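Local coordinates for H/ACA ribonucleoprotein complex non-core subunit NAF1 (PDB 2V3M) that binds RNA and is required for maturation of box H/ACA snoRNPs, joining the complex during assembly before GAR1 replaces it, at residues A[28-40]-A[101-113]. Numbering follows the deposited sequence.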
ATOM      1  N   THR A  28       1.623 -29.192   2.306  1.00 29.05           N
ATOM      2  CA  THR A  28       1.214 -28.484   3.472  1.00 29.06           C
ATOM      3  C   THR A  28      -0.102 -27.757   3.202  1.00 29.14           C
ATOM      4  O   THR A  28      -0.468 -27.560   2.038  1.00 29.13           O
ATOM      5  CB  THR A  28       2.320 -27.608   4.108  1.00 29.62           C
ATOM      6  OG1 THR A  28       2.857 -26.651   3.206  1.00 29.17           O
ATOM      7  CG2 THR A  28       3.407 -28.424   4.618  1.00 28.99           C
ATOM      8  N   ILE A  29      -0.822 -27.406   4.272  1.00 28.86           N
ATOM      9  CA  ILE A  29      -2.097 -26.718   4.169  1.00 28.31           C
ATOM     10  C   ILE A  29      -1.869 -25.256   3.930  1.00 28.09           C
ATOM     11  O   ILE A  29      -1.002 -24.646   4.517  1.00 28.23           O
ATOM     12  CB  ILE A  29      -2.994 -27.021   5.377  1.00 28.40           C
ATOM     13  CG1 ILE A  29      -3.038 -28.541   5.506  1.00 28.07           C
ATOM     14  CG2 ILE A  29      -4.371 -26.368   5.210  1.00 28.11           C
ATOM     15  CD1 ILE A  29      -3.951 -29.137   6.421  1.00 26.54           C
ATOM     16  N   ILE A  30      -2.647 -24.754   2.996  1.00 27.80           N
ATOM     17  CA  ILE A  30      -2.623 -23.393   2.546  1.00 27.36           C
ATOM     18  C   ILE A  30      -4.018 -22.855   2.923  1.00 27.39           C
ATOM     19  O   ILE A  30      -5.019 -23.598   2.823  1.00 27.25           O
ATOM     20  CB  ILE A  30      -2.332 -23.419   1.018  1.00 27.50           C
ATOM     21  CG1 ILE A  30      -1.170 -22.547   0.686  1.00 28.37           C
ATOM     22  CG2 ILE A  30      -3.392 -22.851   0.162  1.00 27.57           C
ATOM     23  CD1 ILE A  30       0.008 -23.126   0.961  1.00 29.39           C
ATOM     24  N   THR A  31      -4.110 -21.620   3.405  1.00 26.44           N
ATOM     25  CA  THR A  31      -5.436 -21.073   3.777  1.00 26.41           C
ATOM     26  C   THR A  31      -5.702 -19.679   3.164  1.00 25.73           C
ATOM     27  O   THR A  31      -4.874 -18.790   3.366  1.00 25.44           O
ATOM     28  CB  THR A  31      -5.469 -20.962   5.268  1.00 26.60           C
ATOM     29  OG1 THR A  31      -5.564 -22.258   5.764  1.00 27.80           O
ATOM     30  CG2 THR A  31      -6.674 -20.137   5.800  1.00 27.10           C
ATOM     31  N   PRO A  32      -6.839 -19.494   2.457  1.00 25.38           N
ATOM     32  CA  PRO A  32      -7.067 -18.219   1.777  1.00 25.71           C
ATOM     33  C   PRO A  32      -7.042 -17.083   2.818  1.00 26.21           C
ATOM     34  O   PRO A  32      -7.486 -17.283   3.950  1.00 26.70           O
ATOM     35  CB  PRO A  32      -8.436 -18.400   1.121  1.00 25.13           C
ATOM     36  CG  PRO A  32      -9.091 -19.448   1.925  1.00 25.35           C
ATOM     37  CD  PRO A  32      -7.977 -20.407   2.293  1.00 25.21           C
ATOM     38  N   ILE A  33      -6.460 -15.947   2.480  1.00 26.13           N
ATOM     39  CA  ILE A  33      -6.336 -14.921   3.457  1.00 26.87           C
ATOM     40  C   ILE A  33      -6.714 -13.528   2.897  1.00 27.84           C
ATOM     41  O   ILE A  33      -7.130 -12.683   3.666  1.00 27.67           O
ATOM     42  CB  ILE A  33      -4.875 -14.915   4.013  1.00 26.99           C
ATOM     43  CG1 ILE A  33      -4.787 -14.130   5.318  1.00 28.30           C
ATOM     44  CG2 ILE A  33      -3.885 -14.290   3.047  1.00 26.32           C
ATOM     45  CD1 ILE A  33      -5.407 -14.894   6.523  1.00 30.72           C
ATOM     46  N   GLY A  34      -6.544 -13.305   1.570  1.00 28.16           N
ATOM     47  CA  GLY A  34      -6.851 -11.985   0.960  1.00 28.13           C
ATOM     48  C   GLY A  34      -6.460 -11.953  -0.513  1.00 28.47           C
ATOM     49  O   GLY A  34      -6.500 -13.028  -1.225  1.00 29.41           O
ATOM     50  N   VAL A  35      -6.162 -10.748  -1.026  1.00 27.13           N
ATOM     51  CA  VAL A  35      -5.987 -10.614  -2.454  1.00 26.46           C
ATOM     52  C   VAL A  35      -4.806  -9.748  -2.580  1.00 26.56           C
ATOM     53  O   VAL A  35      -4.704  -8.774  -1.888  1.00 27.73           O
ATOM     54  CB  VAL A  35      -7.186  -9.966  -3.128  1.00 27.07           C
ATOM     55  CG1 VAL A  35      -6.882  -9.658  -4.624  1.00 26.94           C
ATOM     56  CG2 VAL A  35      -8.439 -10.810  -2.939  1.00 24.52           C
ATOM     57  N   LEU A  36      -3.856 -10.125  -3.422  1.00 26.72           N
ATOM     58  CA  LEU A  36      -2.652  -9.324  -3.627  1.00 26.33           C
ATOM     59  C   LEU A  36      -3.077  -8.049  -4.319  1.00 27.11           C
ATOM     60  O   LEU A  36      -3.640  -8.136  -5.455  1.00 27.62           O
ATOM     61  CB  LEU A  36      -1.730 -10.151  -4.514  1.00 26.33           C
ATOM     62  CG  LEU A  36      -0.401  -9.610  -5.045  1.00 26.53           C
ATOM     63  CD1 LEU A  36       0.510  -9.323  -3.943  1.00 26.78           C
ATOM     64  CD2 LEU A  36       0.286 -10.641  -5.949  1.00 25.61           C
ATOM     65  N   LYS A  37      -2.917  -6.897  -3.657  1.00 26.82           N
ATOM     66  CA  LYS A  37      -3.415  -5.655  -4.242  1.00 27.01           C
ATOM     67  C   LYS A  37      -2.375  -4.652  -4.690  1.00 27.70           C
ATOM     68  O   LYS A  37      -2.659  -3.871  -5.539  1.00 27.59           O
ATOM     69  CB  LYS A  37      -4.359  -5.012  -3.312  1.00 27.41           C
ATOM     70  CG  LYS A  37      -5.675  -5.795  -3.240  1.00 28.47           C
ATOM     71  CD  LYS A  37      -6.495  -5.605  -4.462  1.00 29.19           C
ATOM     72  CE  LYS A  37      -7.944  -5.933  -4.196  1.00 32.06           C
ATOM     73  NZ  LYS A  37      -8.746  -5.796  -5.499  1.00 32.13           N
ATOM     74  N   SER A  38      -1.146  -4.733  -4.181  1.00 28.45           N
ATOM     75  CA  SER A  38      -0.172  -3.737  -4.496  1.00 28.64           C
ATOM     76  C   SER A  38       1.323  -4.126  -4.330  1.00 28.80           C
ATOM     77  O   SER A  38       1.680  -4.981  -3.539  1.00 29.43           O
ATOM     78  CB  SER A  38      -0.444  -2.521  -3.657  1.00 28.45           C
ATOM     79  OG  SER A  38       0.179  -1.453  -4.307  1.00 28.25           O
ATOM     80  N   ALA A  39       2.194  -3.465  -5.103  1.00 28.35           N
ATOM     81  CA  ALA A  39       3.613  -3.746  -5.068  1.00 26.65           C
ATOM     82  C   ALA A  39       4.362  -2.509  -5.439  1.00 25.93           C
ATOM     83  O   ALA A  39       4.429  -2.115  -6.617  1.00 25.99           O
ATOM     84  CB  ALA A  39       3.945  -4.895  -5.994  1.00 25.99           C
ATOM     85  N   PHE A  40       4.895  -1.875  -4.408  1.00 25.64           N
ATOM     86  CA  PHE A  40       5.806  -0.729  -4.603  1.00 25.51           C
ATOM     87  C   PHE A  40       6.944  -0.801  -3.591  1.00 26.19           C
ATOM     88  O   PHE A  40       6.769  -1.260  -2.443  1.00 27.40           O
ATOM     89  CB  PHE A  40       5.039   0.552  -4.461  1.00 24.18           C
ATOM     90  CG  PHE A  40       4.466   0.723  -3.110  1.00 23.76           C
ATOM     91  CD1 PHE A  40       5.150   1.457  -2.124  1.00 23.20           C
ATOM     92  CD2 PHE A  40       3.304   0.114  -2.776  1.00 22.32           C
ATOM     93  CE1 PHE A  40       4.648   1.554  -0.826  1.00 21.16           C
ATOM     94  CE2 PHE A  40       2.784   0.246  -1.534  1.00 22.41           C
ATOM     95  CZ  PHE A  40       3.478   0.982  -0.547  1.00 22.65           C
ATOM     96  N   LEU A 101       5.824 -10.739  -8.593  1.00 28.86           N
ATOM     97  CA  LEU A 101       4.572 -10.511  -7.912  1.00 28.10           C
ATOM     98  C   LEU A 101       3.894  -9.262  -8.400  1.00 28.58           C
ATOM     99  O   LEU A 101       2.710  -9.333  -8.630  1.00 29.42           O
ATOM    100  CB  LEU A 101       4.818 -10.420  -6.437  1.00 27.50           C
ATOM    101  CG  LEU A 101       5.436 -11.670  -5.779  1.00 27.25           C
ATOM    102  CD1 LEU A 101       5.706 -11.319  -4.283  1.00 25.13           C
ATOM    103  CD2 LEU A 101       4.569 -12.979  -5.817  1.00 25.51           C
ATOM    104  N   LYS A 102       4.632  -8.152  -8.568  1.00 28.46           N
ATOM    105  CA  LYS A 102       4.203  -6.930  -9.242  1.00 28.22           C
ATOM    106  C   LYS A 102       3.205  -7.237 -10.372  1.00 27.94           C
ATOM    107  O   LYS A 102       2.137  -6.645 -10.504  1.00 28.75           O
ATOM    108  CB  LYS A 102       5.463  -6.240  -9.825  1.00 29.30           C
ATOM    109  CG  LYS A 102       5.261  -4.920 -10.709  1.00 31.28           C
ATOM    110  CD  LYS A 102       5.425  -3.709  -9.807  1.00 34.35           C
ATOM    111  CE  LYS A 102       5.065  -2.330 -10.367  1.00 35.89           C
ATOM    112  NZ  LYS A 102       5.825  -1.238  -9.607  1.00 37.70           N
ATOM    113  N   VAL A 103       3.567  -8.192 -11.185  1.00 27.14           N
ATOM    114  CA  VAL A 103       2.834  -8.536 -12.351  1.00 26.44           C
ATOM    115  C   VAL A 103       1.618  -9.480 -12.064  1.00 26.55           C
ATOM    116  O   VAL A 103       0.782  -9.764 -12.937  1.00 26.59           O
ATOM    117  CB  VAL A 103       3.859  -9.178 -13.240  1.00 26.15           C
ATOM    118  CG1 VAL A 103       3.285 -10.379 -14.023  1.00 26.94           C
ATOM    119  CG2 VAL A 103       4.428  -8.128 -14.088  1.00 26.15           C
ATOM    120  N   ARG A 104       1.508  -9.985 -10.850  1.00 25.89           N
ATOM    121  CA  ARG A 104       0.410 -10.859 -10.553  1.00 25.20           C
ATOM    122  C   ARG A 104      -0.619 -10.280  -9.612  1.00 25.38           C
ATOM    123  O   ARG A 104      -1.276 -11.070  -8.949  1.00 25.26           O
ATOM    124  CB  ARG A 104       0.983 -12.039  -9.862  1.00 25.79           C
ATOM    125  CG  ARG A 104       1.864 -12.921 -10.758  1.00 25.55           C
ATOM    126  CD  ARG A 104       1.381 -14.283 -10.535  1.00 25.16           C
ATOM    127  NE  ARG A 104       2.402 -15.172 -10.066  1.00 26.35           N
ATOM    128  CZ  ARG A 104       2.145 -16.358  -9.535  1.00 27.06           C
ATOM    129  NH1 ARG A 104       0.895 -16.792  -9.344  1.00 24.12           N
ATOM    130  NH2 ARG A 104       3.148 -17.095  -9.162  1.00 27.99           N
ATOM    131  N   LEU A 105      -0.725  -8.942  -9.515  1.00 24.59           N
ATOM    132  CA  LEU A 105      -1.731  -8.282  -8.751  1.00 24.60           C
ATOM    133  C   LEU A 105      -3.108  -8.839  -8.995  1.00 25.13           C
ATOM    134  O   LEU A 105      -3.436  -9.131 -10.143  1.00 25.60           O
ATOM    135  CB  LEU A 105      -1.738  -6.844  -9.137  1.00 24.86           C
ATOM    136  CG  LEU A 105      -0.884  -5.913  -8.270  1.00 26.39           C
ATOM    137  CD1 LEU A 105       0.259  -6.703  -7.501  1.00 27.60           C
ATOM    138  CD2 LEU A 105      -0.407  -4.768  -9.153  1.00 23.65           C
ATOM    139  N   GLY A 106      -3.917  -9.021  -7.927  1.00 25.18           N
ATOM    140  CA  GLY A 106      -5.335  -9.405  -8.079  1.00 23.86           C
ATOM    141  C   GLY A 106      -5.592 -10.869  -7.786  1.00 23.81           C
ATOM    142  O   GLY A 106      -6.750 -11.278  -7.652  1.00 23.04           O
ATOM    143  N   GLU A 107      -4.514 -11.666  -7.724  1.00 24.25           N
ATOM    144  CA  GLU A 107      -4.569 -13.102  -7.412  1.00 24.71           C
ATOM    145  C   GLU A 107      -4.806 -13.266  -5.939  1.00 25.66           C
ATOM    146  O   GLU A 107      -4.338 -12.405  -5.129  1.00 25.78           O
ATOM    147  CB  GLU A 107      -3.276 -13.819  -7.706  1.00 24.22           C
ATOM    148  CG  GLU A 107      -3.105 -14.174  -9.110  1.00 26.50           C
ATOM    149  CD  GLU A 107      -1.896 -15.081  -9.410  1.00 27.72           C
ATOM    150  OE1 GLU A 107      -1.518 -15.879  -8.548  1.00 27.34           O
ATOM    151  OE2 GLU A 107      -1.336 -15.017 -10.550  1.00 29.01           O
ATOM    152  N   LYS A 108      -5.505 -14.357  -5.579  1.00 25.65           N
ATOM    153  CA  LYS A 108      -5.803 -14.654  -4.186  1.00 26.74           C
ATOM    154  C   LYS A 108      -4.578 -14.984  -3.377  1.00 27.70           C
ATOM    155  O   LYS A 108      -3.758 -15.744  -3.845  1.00 29.86           O
ATOM    156  CB  LYS A 108      -6.710 -15.821  -4.081  1.00 26.63           C
ATOM    157  CG  LYS A 108      -8.127 -15.466  -4.284  1.00 28.02           C
ATOM    158  CD  LYS A 108      -8.885 -16.721  -4.253  1.00 32.49           C
ATOM    159  CE  LYS A 108     -10.434 -16.434  -4.232  1.00 36.66           C
ATOM    160  NZ  LYS A 108     -10.801 -15.288  -3.200  1.00 37.60           N
ATOM    161  N   ALA A 109      -4.394 -14.397  -2.199  1.00 27.30           N
ATOM    162  CA  ALA A 109      -3.237 -14.781  -1.373  1.00 26.86           C
ATOM    163  C   ALA A 109      -3.602 -15.690  -0.221  1.00 26.80           C
ATOM    164  O   ALA A 109      -4.745 -15.742   0.267  1.00 27.26           O
ATOM    165  CB  ALA A 109      -2.531 -13.593  -0.823  1.00 27.26           C
ATOM    166  N   PHE A 110      -2.618 -16.404   0.266  1.00 26.16           N
ATOM    167  CA  PHE A 110      -2.923 -17.446   1.244  1.00 26.09           C
ATOM    168  C   PHE A 110      -1.846 -17.417   2.319  1.00 26.48           C
ATOM    169  O   PHE A 110      -0.707 -16.951   2.136  1.00 26.19           O
ATOM    170  CB  PHE A 110      -2.925 -18.878   0.675  1.00 25.31           C
ATOM    171  CG  PHE A 110      -3.877 -19.101  -0.449  1.00 25.58           C
ATOM    172  CD1 PHE A 110      -3.603 -18.606  -1.771  1.00 24.27           C
ATOM    173  CD2 PHE A 110      -5.042 -19.861  -0.225  1.00 24.22           C
ATOM    174  CE1 PHE A 110      -4.485 -18.847  -2.749  1.00 24.40           C
ATOM    175  CE2 PHE A 110      -5.918 -20.085  -1.226  1.00 21.77           C
ATOM    176  CZ  PHE A 110      -5.657 -19.614  -2.479  1.00 23.76           C
ATOM    177  N   ILE A 111      -2.188 -18.012   3.433  1.00 26.62           N
ATOM    178  CA  ILE A 111      -1.319 -17.969   4.542  1.00 27.97           C
ATOM    179  C   ILE A 111      -0.997 -19.424   4.812  1.00 28.73           C
ATOM    180  O   ILE A 111      -1.873 -20.295   4.809  1.00 30.09           O
ATOM    181  CB  ILE A 111      -1.998 -17.188   5.678  1.00 28.33           C
ATOM    182  CG1 ILE A 111      -1.005 -16.714   6.686  1.00 30.09           C
ATOM    183  CG2 ILE A 111      -3.090 -18.036   6.416  1.00 28.96           C
ATOM    184  CD1 ILE A 111      -0.292 -17.916   7.400  1.00 32.25           C
ATOM    185  N   VAL A 112       0.284 -19.739   4.921  1.00 29.40           N
ATOM    186  CA  VAL A 112       0.743 -21.146   5.144  1.00 29.71           C
ATOM    187  C   VAL A 112       0.581 -21.535   6.590  1.00 30.67           C
ATOM    188  O   VAL A 112       0.768 -20.733   7.479  1.00 31.46           O
ATOM    189  CB  VAL A 112       2.226 -21.235   4.918  1.00 29.62           C
ATOM    190  CG1 VAL A 112       2.767 -22.526   5.390  1.00 28.69           C
ATOM    191  CG2 VAL A 112       2.558 -21.048   3.496  1.00 29.97           C
ATOM    192  N   THR A 113       0.297 -22.777   6.861  1.00 32.24           N
ATOM    193  CA  THR A 113      -0.061 -23.165   8.241  1.00 33.84           C
ATOM    194  C   THR A 113       0.689 -24.402   8.748  1.00 33.57           C
ATOM    195  O   THR A 113       1.775 -24.289   9.304  1.00 33.37           O
ATOM    196  CB  THR A 113      -1.589 -23.457   8.346  1.00 34.60           C
ATOM    197  OG1 THR A 113      -2.338 -22.320   7.855  1.00 34.56           O
ATOM    198  CG2 THR A 113      -1.997 -23.834   9.798  1.00 34.62           C
TER
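T31 and I111 pair their backbones in both directions, T31 N to I111 O (3.0 Å) and I111 N to T31 O (2.8 Å), setting the register of antiparallel strands 30-40 and 108-112. Further along, A109 O accepts from two donors, I33 N at 2.8 Å and G34 N at 3.3 Å. This is a classic beta bulge, which shifts the register by one residue. Before strand 108-112 begins, L36 bonds through N to E107 O and through O to N of G106, a residue whose backbone angles call for glycine. The pairing joins the first and last strands of the Gar1-like domain, which in Naf1 mediates interaction with Cbf5.

Among apolar side chains, F110 meets I30 at about a right angle, CD2 lying 3.4 Å from I30 CG2, while CE2 approaches P32 CB at 3.8 Å. With CG beside the backbone N (chi1 -58°), the ring reaches the T31-P32 backbone and the I30 side chain; an alanine here would probably open a gap beside I30 and P32. At the turns, L36, its CG anti to the backbone N (chi1 175°), packs that atom against L105 CD1.

Within 101-113, R104 NH1 forms a salt bridge with E107 OE1, while its NH2 bridges D67.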